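Local coordinates for protein tRNA(Phe) 7-((3-amino-3-carboxypropyl)-4-demethylwyosine(37)-N(4))-methyltransferase 1 (Pyrococcus horikoshii, PDB 2IT2) that probably transfers a methyl group from S-adenosyl-L-methionine to N-4 of the wyosine precursor at position 37 of tRNA(Phe), a step in wyosine derivative biosynthesis, at residues E9-A14 / G111-E116; E23-L26 / E30-E33; L39-S44 / K194-N199; E151-L156 / V174-D179. One frame throughout, in Å; residues are numbered along the deposited sequence.

Interaction 1: E9-A14 / G111-E116; sequences ENFERA and GAKTLE
F11 and K113 meet through matching first torsions: each carries CG opposite its own backbone N, with chi1 -175° in F11 and -176° in K113. The phenyl ring of F11, at the start of helix 11-27, is thereby directed at the end of strand 98-112, and the lysine chain, extended beyond CG, crosses the aromatic side chain at about a right angle. K113 CB stands 3.7 Å from the F11 ring centroid, only 8° off the normal, which defines a CH-pi contact centred on one face. The backbone shares that face, since K113 CA lies 3.4 Å from F11 CD1. F11 CE1 also comes 3.7 Å from A112 C, met obliquely; G111 O sits at the ring edge, near its plane. F49 of strand 48-63 also meets the ring, while T8 OG1 hydrogen-bonds K113 O and ties the chain just ahead of F11 to the same turn. No hydrogen bond links residues 9-14 to 111-116, so what these two segments contribute to each other is van der Waals and CH-pi contact, beside the polar tie from T8, using the aliphatic root of a lysine whose ammonium leads away from the ring.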
loop_
_atom_site.group_PDB
_atom_site.type_symbol
_atom_site.label_atom_id
_atom_site.label_comp_id
_atom_site.label_asym_id
_atom_site.label_seq_id
_atom_site.Cartn_x
_atom_site.Cartn_y
_atom_site.Cartn_z
ATOM N N GLU B 9 -15.545 12.636 21.131
ATOM C CA GLU B 9 -16.869 12.985 21.619
ATOM C C GLU B 9 -17.958 12.182 20.902
ATOM O O GLU B 9 -18.970 11.818 21.499
ATOM C CB GLU B 9 -17.107 14.482 21.411
ATOM C CG GLU B 9 -16.257 15.359 22.324
ATOM C CD GLU B 9 -15.856 16.686 21.698
ATOM O OE1 GLU B 9 -16.600 17.205 20.840
ATOM O OE2 GLU B 9 -14.793 17.225 22.083
ATOM N N ASN B 10 -17.733 11.915 19.617
ATOM C CA ASN B 10 -18.679 11.175 18.780
ATOM C C ASN B 10 -18.490 9.657 18.773
ATOM O O ASN B 10 -19.267 8.939 18.136
ATOM C CB ASN B 10 -18.580 11.675 17.333
ATOM C CG ASN B 10 -19.105 13.086 17.156
ATOM O OD1 ASN B 10 -20.133 13.455 17.723
ATOM N ND2 ASN B 10 -18.413 13.876 16.345
ATOM N N PHE B 11 -17.484 9.162 19.488
ATOM C CA PHE B 11 -17.192 7.731 19.497
ATOM C C PHE B 11 -18.337 6.774 19.838
ATOM O O PHE B 11 -18.549 5.780 19.138
ATOM C CB PHE B 11 -16.004 7.435 20.422
ATOM C CG PHE B 11 -15.576 6.001 20.396
ATOM C CD1 PHE B 11 -14.793 5.512 19.354
ATOM C CD2 PHE B 11 -16.003 5.122 21.383
ATOM C CE1 PHE B 11 -14.447 4.168 19.308
ATOM C CE2 PHE B 11 -15.661 3.778 21.342
ATOM C CZ PHE B 11 -14.882 3.301 20.300
ATOM N N GLU B 12 -19.063 7.044 20.916
ATOM C CA GLU B 12 -20.156 6.157 21.308
ATOM C C GLU B 12 -21.152 5.967 20.171
ATOM O O GLU B 12 -21.607 4.850 19.890
ATOM C CB GLU B 12 -20.886 6.729 22.517
ATOM C CG GLU B 12 -22.012 5.845 23.029
ATOM C CD GLU B 12 -22.773 6.468 24.183
ATOM O OE1 GLU B 12 -22.119 6.920 25.145
ATOM O OE2 GLU B 12 -24.024 6.492 24.131
ATOM N N ARG B 13 -21.485 7.080 19.532
ATOM C CA ARG B 13 -22.425 7.112 18.424
ATOM C C ARG B 13 -21.862 6.350 17.240
ATOM O O ARG B 13 -22.532 5.488 16.668
ATOM C CB ARG B 13 -22.689 8.562 18.015
ATOM C CG ARG B 13 -23.729 8.734 16.928
ATOM C CD ARG B 13 -25.098 8.959 17.541
ATOM N NE ARG B 13 -26.065 9.443 16.561
ATOM C CZ ARG B 13 -27.286 9.868 16.865
ATOM N NH1 ARG B 13 -27.699 9.866 18.128
ATOM N NH2 ARG B 13 -28.089 10.315 15.910
ATOM N N ALA B 14 -20.631 6.677 16.867
ATOM C CA ALA B 14 -19.993 6.016 15.743
ATOM C C ALA B 14 -19.939 4.506 15.960
ATOM O O ALA B 14 -20.229 3.738 15.041
ATOM C CB ALA B 14 -18.597 6.565 15.541
ATOM N N GLY B 111 -12.194 1.847 13.871
ATOM C CA GLY B 111 -12.331 3.160 14.483
ATOM C C GLY B 111 -11.749 3.099 15.889
ATOM O O GLY B 111 -11.833 2.067 16.537
ATOM N N ALA B 112 -11.146 4.196 16.347
ATOM C CA ALA B 112 -10.546 4.250 17.685
ATOM C C ALA B 112 -11.068 5.443 18.471
ATOM O O ALA B 112 -11.331 6.503 17.908
ATOM C CB ALA B 112 -9.012 4.324 17.579
ATOM N N LYS B 113 -11.201 5.272 19.782
ATOM C CA LYS B 113 -11.714 6.352 20.615
ATOM C C LYS B 113 -10.762 7.545 20.821
ATOM O O LYS B 113 -11.217 8.690 20.925
ATOM C CB LYS B 113 -12.144 5.789 21.968
ATOM C CG LYS B 113 -12.789 6.816 22.870
ATOM C CD LYS B 113 -13.301 6.167 24.133
ATOM C CE LYS B 113 -14.002 7.186 25.015
ATOM N NZ LYS B 113 -14.578 6.559 26.237
ATOM N N THR B 114 -9.457 7.282 20.880
ATOM C CA THR B 114 -8.468 8.348 21.076
ATOM C C THR B 114 -7.257 8.115 20.191
ATOM O O THR B 114 -7.079 7.028 19.642
ATOM C CB THR B 114 -7.976 8.404 22.535
ATOM O OG1 THR B 114 -7.172 7.254 22.818
ATOM C CG2 THR B 114 -9.152 8.429 23.479
ATOM N N LEU B 115 -6.422 9.140 20.051
ATOM C CA LEU B 115 -5.234 9.011 19.233
ATOM C C LEU B 115 -4.309 7.970 19.851
ATOM O O LEU B 115 -3.656 7.205 19.145
ATOM C CB LEU B 115 -4.519 10.354 19.114
ATOM C CG LEU B 115 -3.242 10.333 18.272
ATOM C CD1 LEU B 115 -3.537 9.869 16.838
ATOM C CD2 LEU B 115 -2.634 11.739 18.286
ATOM N N GLU B 116 -4.255 7.941 21.178
ATOM C CA GLU B 116 -3.420 6.955 21.842
ATOM C C GLU B 116 -3.887 5.523 21.558
ATOM O O GLU B 116 -3.062 4.630 21.371
ATOM C CB GLU B 116 -3.417 7.192 23.347
ATOM C CG GLU B 116 -2.456 6.284 24.090
ATOM C CD GLU B 116 -2.466 6.562 25.568
ATOM O OE1 GLU B 116 -2.244 7.733 25.937
ATOM O OE2 GLU B 116 -2.702 5.621 26.358
#

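Interaction 2: E23-L26 / E30-E33; sequences EIAL and EVDE
A25 and E30 are joined by the one direct hydrogen bond between the two segments: E30 N donates to A25 O at 2.9 Å, with a nearly straight N-H...O angle of 172°. The donor is tilted 19° from the carbonyl plane, and the C=O...N angle is 158°. A second polar link runs through a water, which donates to L26 O and accepts from V31 N, each at 3.2 Å, so the returning chain engages two consecutive carbonyls, A25 O directly and L26 O through the water. The apolar part centres on one methyl. V31 CG2, opposite the carbonyl carbon and beside the backbone N, touches both A25 CB (3.6 Å) and L26 CD2 (3.9 Å); I36 of the following helix touches both V31 and L26. Charge enters from E30, whose extended chain lies along the helix end and brings OE1 to 3.8 Å from A25 CA, a van der Waals approach, while its OE2 forms a salt bridge with K28. The 6→1 bond from E30 N to A25 O and the apolar packing of V31 behind it are consistent with a Schellman-type C-cap, here at the connection between helices 11-27 and 36-43.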
loop_
_atom_site.group_PDB
_atom_site.type_symbol
_atom_site.label_atom_id
_atom_site.label_comp_id
_atom_site.label_asym_id
_atom_site.label_seq_id
_atom_site.Cartn_x
_atom_site.Cartn_y
_atom_site.Cartn_z
ATOM N N GLU B 23 -23.942 -6.103 12.078
ATOM C CA GLU B 23 -24.999 -7.041 12.416
ATOM C C GLU B 23 -25.780 -7.459 11.163
ATOM O O GLU B 23 -26.051 -8.643 10.942
ATOM C CB GLU B 23 -25.947 -6.382 13.426
ATOM C CG GLU B 23 -27.157 -7.220 13.777
ATOM C CD GLU B 23 -28.217 -6.461 14.580
ATOM O OE1 GLU B 23 -27.971 -6.079 15.743
ATOM O OE2 GLU B 23 -29.322 -6.243 14.042
ATOM N N ILE B 24 -26.132 -6.479 10.343
ATOM C CA ILE B 24 -26.889 -6.757 9.134
ATOM C C ILE B 24 -26.034 -7.489 8.104
ATOM O O ILE B 24 -26.483 -8.446 7.460
ATOM C CB ILE B 24 -27.462 -5.440 8.529
ATOM C CG1 ILE B 24 -28.425 -5.782 7.400
ATOM C CG2 ILE B 24 -26.352 -4.544 8.001
ATOM C CD1 ILE B 24 -29.561 -6.654 7.847
ATOM N N ALA B 25 -24.790 -7.056 7.963
ATOM C CA ALA B 25 -23.869 -7.665 7.017
ATOM C C ALA B 25 -23.696 -9.157 7.328
ATOM O O ALA B 25 -23.661 -10.009 6.428
ATOM C CB ALA B 25 -22.511 -6.929 7.070
ATOM N N LEU B 26 -23.606 -9.469 8.611
ATOM C CA LEU B 26 -23.447 -10.843 9.054
ATOM C C LEU B 26 -24.688 -11.674 8.736
ATOM O O LEU B 26 -24.599 -12.762 8.150
ATOM C CB LEU B 26 -23.172 -10.852 10.560
ATOM C CG LEU B 26 -21.786 -10.386 11.008
ATOM C CD1 LEU B 26 -21.721 -10.276 12.523
ATOM C CD2 LEU B 26 -20.769 -11.392 10.506
ATOM N N GLU B 30 -22.722 -11.335 4.005
ATOM C CA GLU B 30 -21.846 -10.502 3.172
ATOM C C GLU B 30 -20.424 -10.340 3.717
ATOM O O GLU B 30 -19.577 -9.732 3.067
ATOM C CB GLU B 30 -22.461 -9.108 2.991
ATOM C CG GLU B 30 -23.838 -9.116 2.340
ATOM C CD GLU B 30 -24.549 -7.780 2.456
ATOM O OE1 GLU B 30 -24.140 -6.961 3.306
ATOM O OE2 GLU B 30 -25.526 -7.556 1.710
ATOM N N VAL B 31 -20.155 -10.884 4.900
ATOM C CA VAL B 31 -18.822 -10.763 5.487
ATOM C C VAL B 31 -17.969 -11.999 5.213
ATOM O O VAL B 31 -18.457 -13.121 5.293
ATOM C CB VAL B 31 -18.917 -10.549 7.013
ATOM C CG1 VAL B 31 -17.527 -10.320 7.601
ATOM C CG2 VAL B 31 -19.833 -9.364 7.311
ATOM N N ASP B 32 -16.699 -11.794 4.871
ATOM C CA ASP B 32 -15.802 -12.920 4.623
ATOM C C ASP B 32 -15.741 -13.714 5.930
ATOM O O ASP B 32 -15.190 -13.247 6.921
ATOM C CB ASP B 32 -14.405 -12.421 4.231
ATOM C CG ASP B 32 -14.418 -11.583 2.964
ATOM O OD1 ASP B 32 -15.036 -12.027 1.970
ATOM O OD2 ASP B 32 -13.811 -10.488 2.953
ATOM N N GLU B 33 -16.314 -14.915 5.926
ATOM C CA GLU B 33 -16.362 -15.749 7.128
ATOM C C GLU B 33 -15.031 -15.959 7.838
ATOM O O GLU B 33 -14.993 -16.115 9.058
ATOM C CB GLU B 33 -16.962 -17.114 6.803
ATOM C CG GLU B 33 -16.215 -17.864 5.723
ATOM C CD GLU B 33 -16.873 -17.716 4.372
ATOM O OE1 GLU B 33 -17.137 -16.566 3.970
ATOM O OE2 GLU B 33 -17.131 -18.744 3.712
HETATM O O HOH W 1 -21.675 -12.898 6.814
#

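Interaction 3: L39-S44 / K194-N199; sequences LKKINS and KINALN
The amide of N196 meets the lysine chain of K41 through its oxygen: K41 NZ lies 3.1 Å from N196 OD1 in a hydrogen bond that is weak, and K41 CE follows at 3.5 Å from the same oxygen. The nitrogen of that amide stays farther off, with ND2 3.9 Å from K41 NZ, so the carbonyl end is what faces the ammonium. The other amide, that of N43, folds back onto the preceding turn. Its ND2 donates to L39 O at 2.8 Å from above the carbonyl plane, while N43 N reaches the same oxygen from the opposite face; the N-H...O angle of 131° at ND2 shows a bent bond, and T50 OG1 is a further partner of that amide nitrogen. K41 is bent twice, at chi2 (65°) and chi4 (60°), which brings its end across to N196, the two polar side chains crossing at about a right angle. On the way the lysine methylenes run past I195, whose modelled position is too close to them for the detail to be trusted. The contact thus joins helix 36-43 to the C-terminal tail, where residues 196-198 form a short 3-10 segment after the long helix 167-194. On the tail side, I195 and L198 also pack on L124 of helix 115-127, and L198 reaches Y48 of strand 48-63. Near S44, K41 O accepts from both S44 N and S44 OG, the latter at 2.7 Å, so the serine hydroxyl folds back onto the carbonyl of the residue whose side chain reaches the tail.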
loop_
_atom_site.group_PDB
_atom_site.type_symbol
_atom_site.label_atom_id
_atom_site.label_comp_id
_atom_site.label_asym_id
_atom_site.label_seq_id
_atom_site.Cartn_x
_atom_site.Cartn_y
_atom_site.Cartn_z
ATOM N N LEU B 39 -13.365 -9.872 13.692
ATOM C CA LEU B 39 -14.187 -8.667 13.751
ATOM C C LEU B 39 -14.983 -8.634 15.047
ATOM O O LEU B 39 -15.102 -7.585 15.678
ATOM C CB LEU B 39 -15.155 -8.585 12.568
ATOM C CG LEU B 39 -14.501 -8.516 11.189
ATOM C CD1 LEU B 39 -15.595 -8.495 10.145
ATOM C CD2 LEU B 39 -13.626 -7.293 11.063
ATOM N N LYS B 40 -15.534 -9.772 15.452
ATOM C CA LYS B 40 -16.294 -9.779 16.693
ATOM C C LYS B 40 -15.383 -9.479 17.869
ATOM O O LYS B 40 -15.792 -8.795 18.803
ATOM C CB LYS B 40 -16.992 -11.115 16.905
ATOM C CG LYS B 40 -18.052 -11.381 15.867
ATOM C CD LYS B 40 -18.695 -12.729 16.103
ATOM C CE LYS B 40 -19.789 -13.028 15.086
ATOM N NZ LYS B 40 -20.374 -14.383 15.308
ATOM N N LYS B 41 -14.147 -9.976 17.820
ATOM C CA LYS B 41 -13.195 -9.734 18.900
ATOM C C LYS B 41 -12.812 -8.252 18.998
ATOM O O LYS B 41 -12.737 -7.699 20.095
ATOM C CB LYS B 41 -11.924 -10.571 18.703
ATOM C CG LYS B 41 -11.140 -10.816 19.993
ATOM C CD LYS B 41 -11.945 -11.670 20.958
ATOM C CE LYS B 41 -11.176 -11.979 22.228
ATOM N NZ LYS B 41 -10.808 -10.740 22.956
ATOM N N ILE B 42 -12.562 -7.602 17.866
ATOM C CA ILE B 42 -12.181 -6.195 17.912
ATOM C C ILE B 42 -13.319 -5.377 18.499
ATOM O O ILE B 42 -13.093 -4.513 19.345
ATOM C CB ILE B 42 -11.826 -5.649 16.505
ATOM C CG1 ILE B 42 -10.565 -6.349 15.990
ATOM C CG2 ILE B 42 -11.648 -4.131 16.555
ATOM C CD1 ILE B 42 -10.262 -6.079 14.517
ATOM N N ASN B 43 -14.544 -5.660 18.062
ATOM C CA ASN B 43 -15.696 -4.931 18.555
ATOM C C ASN B 43 -15.998 -5.184 20.019
ATOM O O ASN B 43 -16.762 -4.429 20.639
ATOM C CB ASN B 43 -16.913 -5.264 17.715
ATOM C CG ASN B 43 -16.875 -4.585 16.378
ATOM O OD1 ASN B 43 -16.945 -3.357 16.298
ATOM N ND2 ASN B 43 -16.751 -5.367 15.315
ATOM N N SER B 44 -15.415 -6.243 20.577
ATOM C CA SER B 44 -15.667 -6.524 21.981
ATOM C C SER B 44 -14.799 -5.668 22.877
ATOM O O SER B 44 -15.026 -5.647 24.075
ATOM C CB SER B 44 -15.410 -7.989 22.335
ATOM O OG SER B 44 -14.004 -8.268 22.395
ATOM N N LYS B 194 -3.856 -11.866 19.701
ATOM C CA LYS B 194 -3.142 -10.831 20.452
ATOM C C LYS B 194 -3.902 -9.557 20.801
ATOM O O LYS B 194 -3.475 -8.810 21.682
ATOM C CB LYS B 194 -1.856 -10.447 19.710
ATOM C CG LYS B 194 -0.873 -11.598 19.527
ATOM C CD LYS B 194 -0.514 -12.226 20.869
ATOM C CE LYS B 194 0.479 -13.363 20.712
ATOM N NZ LYS B 194 0.733 -14.057 22.004
ATOM N N ILE B 195 -5.016 -9.294 20.128
ATOM C CA ILE B 195 -5.769 -8.076 20.408
ATOM C C ILE B 195 -6.226 -7.964 21.860
ATOM O O ILE B 195 -6.535 -6.873 22.335
ATOM C CB ILE B 195 -7.004 -7.931 19.468
ATOM C CG1 ILE B 195 -7.811 -9.228 19.427
ATOM C CG2 ILE B 195 -6.546 -7.538 18.075
ATOM C CD1 ILE B 195 -8.421 -9.612 20.750
ATOM N N ASN B 196 -6.257 -9.096 22.557
ATOM C CA ASN B 196 -6.674 -9.127 23.953
ATOM C C ASN B 196 -5.791 -8.206 24.787
ATOM O O ASN B 196 -6.205 -7.710 25.834
ATOM C CB ASN B 196 -6.581 -10.555 24.511
ATOM C CG ASN B 196 -7.442 -11.544 23.746
ATOM O OD1 ASN B 196 -8.404 -12.097 24.285
ATOM N ND2 ASN B 196 -7.102 -11.771 22.482
ATOM N N ALA B 197 -4.571 -7.982 24.313
ATOM C CA ALA B 197 -3.617 -7.130 25.013
ATOM C C ALA B 197 -4.049 -5.668 25.057
ATOM O O ALA B 197 -3.614 -4.917 25.930
ATOM C CB ALA B 197 -2.248 -7.241 24.360
ATOM N N LEU B 198 -4.900 -5.269 24.115
ATOM C CA LEU B 198 -5.376 -3.893 24.044
ATOM C C LEU B 198 -6.095 -3.473 25.322
ATOM O O LEU B 198 -6.356 -2.288 25.535
ATOM C CB LEU B 198 -6.312 -3.725 22.845
ATOM C CG LEU B 198 -5.709 -3.993 21.465
ATOM C CD1 LEU B 198 -6.793 -3.883 20.406
ATOM C CD2 LEU B 198 -4.590 -3.003 21.187
ATOM N N ASN B 199 -6.413 -4.447 26.167
ATOM C CA ASN B 199 -7.095 -4.180 27.429
ATOM C C ASN B 199 -6.102 -4.140 28.586
ATOM O O ASN B 199 -4.901 -4.360 28.329
ATOM C CB ASN B 199 -8.150 -5.253 27.700
ATOM C CG ASN B 199 -9.330 -5.164 26.756
ATOM O OD1 ASN B 199 -9.569 -4.124 26.143
ATOM N ND2 ASN B 199 -10.070 -6.257 26.625
#

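Interaction 4: E151-L156 / V174-D179; sequences ERMDVL and VEIAND
M153, in strand 153-159, and A177, in the middle of a regular helical run, mark the closest approach of the two backbones, with CA atoms 7.5 Å apart. The strand backbone at M153 is fully stretched (phi -151°, psi 147°), whereas residues 174-179 keep the helical pattern, N178 N bonding V174 O at 2.9 Å. No hydrogen bond crosses, and the gap is bridged by a single side chain. M153, present as selenomethionine, directs its CG opposite the backbone N and bends at its last torsion, so that the terminal CE does all the touching. That methyl lies 3.5 Å from A177 N and 3.8 Å from A177 CB, resting on the helix backbone, and 3.8 Å from I176 CG2. Q180 and V103 also touch M153, and A177 packs on F101 and V103. R152 and D154 turn from the helix and pair through a weak salt bridge, NH2 to OD1, with R104 as a second partner of D154; D154 of the second subunit donates its backbone N to OD2 of D154 in this chain. This is helix-on-sheet packing, as in alpha+beta proteins: the long helix 167-194 against an antiparallel sheet, in a contact that forms part of the dimer interface.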
loop_
_atom_site.group_PDB
_atom_site.type_symbol
_atom_site.label_atom_id
_atom_site.label_comp_id
_atom_site.label_asym_id
_atom_site.label_seq_id
_atom_site.Cartn_x
_atom_site.Cartn_y
_atom_site.Cartn_z
ATOM N N GLU B 151 2.474 -8.206 1.330
ATOM C CA GLU B 151 2.436 -9.217 0.273
ATOM C C GLU B 151 1.417 -8.938 -0.819
ATOM O O GLU B 151 0.290 -8.527 -0.547
ATOM C CB GLU B 151 2.156 -10.600 0.871
ATOM C CG GLU B 151 3.324 -11.191 1.650
ATOM C CD GLU B 151 3.938 -10.202 2.624
ATOM O OE1 GLU B 151 3.211 -9.707 3.511
ATOM O OE2 GLU B 151 5.150 -9.915 2.500
ATOM N N ARG B 152 1.824 -9.165 -2.063
ATOM C CA ARG B 152 0.935 -8.971 -3.201
ATOM C C ARG B 152 1.600 -9.487 -4.466
ATOM O O ARG B 152 2.802 -9.763 -4.484
ATOM C CB ARG B 152 0.594 -7.494 -3.380
ATOM C CG ARG B 152 1.783 -6.632 -3.760
ATOM C CD ARG B 152 1.379 -5.169 -3.935
ATOM N NE ARG B 152 0.545 -4.964 -5.116
ATOM C CZ ARG B 152 -0.119 -3.842 -5.380
ATOM N NH1 ARG B 152 -0.050 -2.817 -4.542
ATOM N NH2 ARG B 152 -0.843 -3.736 -6.487
HETATM N N MSE B 153 0.800 -9.628 -5.518
HETATM C CA MSE B 153 1.298 -10.088 -6.806
HETATM C C MSE B 153 0.426 -9.493 -7.899
HETATM O O MSE B 153 -0.781 -9.278 -7.716
HETATM C CB MSE B 153 1.285 -11.620 -6.898
HETATM C CG MSE B 153 1.866 -12.164 -8.215
HETATM SE SE MSE B 153 2.548 -13.989 -8.099
HETATM C CE MSE B 153 1.291 -14.626 -6.817
ATOM N N ASP B 154 1.070 -9.218 -9.027
ATOM C CA ASP B 154 0.440 -8.637 -10.198
ATOM C C ASP B 154 1.120 -9.284 -11.390
ATOM O O ASP B 154 2.240 -8.899 -11.742
ATOM C CB ASP B 154 0.709 -7.131 -10.265
ATOM C CG ASP B 154 0.366 -6.412 -8.978
ATOM O OD1 ASP B 154 -0.832 -6.210 -8.714
ATOM O OD2 ASP B 154 1.295 -6.040 -8.225
ATOM N N VAL B 155 0.467 -10.274 -11.990
ATOM C CA VAL B 155 1.014 -10.959 -13.157
ATOM C C VAL B 155 0.092 -10.819 -14.367
ATOM O O VAL B 155 -1.106 -11.113 -14.305
ATOM C CB VAL B 155 1.234 -12.458 -12.876
ATOM C CG1 VAL B 155 1.682 -13.155 -14.148
ATOM C CG2 VAL B 155 2.272 -12.635 -11.770
ATOM N N LEU B 156 0.664 -10.359 -15.471
ATOM C CA LEU B 156 -0.076 -10.184 -16.713
ATOM C C LEU B 156 -0.274 -11.558 -17.353
ATOM O O LEU B 156 0.693 -12.277 -17.585
ATOM C CB LEU B 156 0.714 -9.283 -17.653
ATOM C CG LEU B 156 0.094 -8.962 -19.012
ATOM C CD1 LEU B 156 -1.174 -8.133 -18.872
ATOM C CD2 LEU B 156 1.138 -8.212 -19.814
ATOM N N VAL B 174 0.187 -19.862 -9.302
ATOM C CA VAL B 174 -0.823 -20.318 -8.348
ATOM C C VAL B 174 -0.183 -20.784 -7.042
ATOM O O VAL B 174 -0.732 -20.550 -5.963
ATOM C CB VAL B 174 -1.677 -21.458 -8.947
ATOM C CG1 VAL B 174 -2.473 -22.177 -7.856
ATOM C CG2 VAL B 174 -2.631 -20.887 -9.969
ATOM N N GLU B 175 0.977 -21.428 -7.138
ATOM C CA GLU B 175 1.702 -21.904 -5.963
ATOM C C GLU B 175 2.071 -20.729 -5.059
ATOM O O GLU B 175 1.806 -20.755 -3.858
ATOM C CB GLU B 175 2.976 -22.617 -6.407
ATOM C CG GLU B 175 3.779 -23.294 -5.326
ATOM C CD GLU B 175 5.113 -23.781 -5.865
ATOM O OE1 GLU B 175 5.154 -24.244 -7.027
ATOM O OE2 GLU B 175 6.121 -23.703 -5.131
ATOM N N ILE B 176 2.693 -19.706 -5.634
ATOM C CA ILE B 176 3.089 -18.532 -4.859
ATOM C C ILE B 176 1.850 -17.829 -4.318
ATOM O O ILE B 176 1.821 -17.407 -3.164
ATOM C CB ILE B 176 3.915 -17.556 -5.731
ATOM C CG1 ILE B 176 5.215 -18.242 -6.162
ATOM C CG2 ILE B 176 4.207 -16.260 -4.966
ATOM C CD1 ILE B 176 6.175 -18.523 -5.018
ATOM N N ALA B 177 0.821 -17.707 -5.149
ATOM C CA ALA B 177 -0.405 -17.043 -4.725
ATOM C C ALA B 177 -0.988 -17.725 -3.507
ATOM O O ALA B 177 -1.416 -17.056 -2.569
ATOM C CB ALA B 177 -1.425 -17.045 -5.845
ATOM N N ASN B 178 -1.016 -19.054 -3.527
ATOM C CA ASN B 178 -1.556 -19.811 -2.405
ATOM C C ASN B 178 -0.665 -19.674 -1.174
ATOM O O ASN B 178 -1.167 -19.726 -0.057
ATOM C CB ASN B 178 -1.745 -21.293 -2.769
ATOM C CG ASN B 178 -2.948 -21.520 -3.684
ATOM O OD1 ASN B 178 -3.893 -20.728 -3.700
ATOM N ND2 ASN B 178 -2.922 -22.617 -4.436
ATOM N N ASP B 179 0.642 -19.505 -1.372
ATOM C CA ASP B 179 1.559 -19.317 -0.246
ATOM C C ASP B 179 1.261 -17.980 0.406
ATOM O O ASP B 179 1.242 -17.871 1.627
ATOM C CB ASP B 179 3.013 -19.320 -0.710
ATOM C CG ASP B 179 3.472 -20.677 -1.154
ATOM O OD1 ASP B 179 2.885 -21.679 -0.695
ATOM O OD2 ASP B 179 4.425 -20.743 -1.953
#

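How the interactions relate
Interactions 2 and 3 touch directly: V31 CG1 lies 3.7 Å from L39 CD1, which connects the closed end of helix 11-27 to helix 36-43. Interaction 1 uses the other end of helix 11-27, with its centre 23 Å from that of interaction 2, and comes within about 6 Å of interaction 3, nearest atoms; the segments of interactions 1 and 3 alternate along the chain. Interaction 4 stands apart, its centre 37 Å from that of interaction 1 on the opposite side of the chain's centre. Strands 98-112 and 153-159, neighbours in one sheet, link these two, and helix 167-194 runs from interaction 4 toward interaction 3. Interactions 1 and 4 both touch the second subunit.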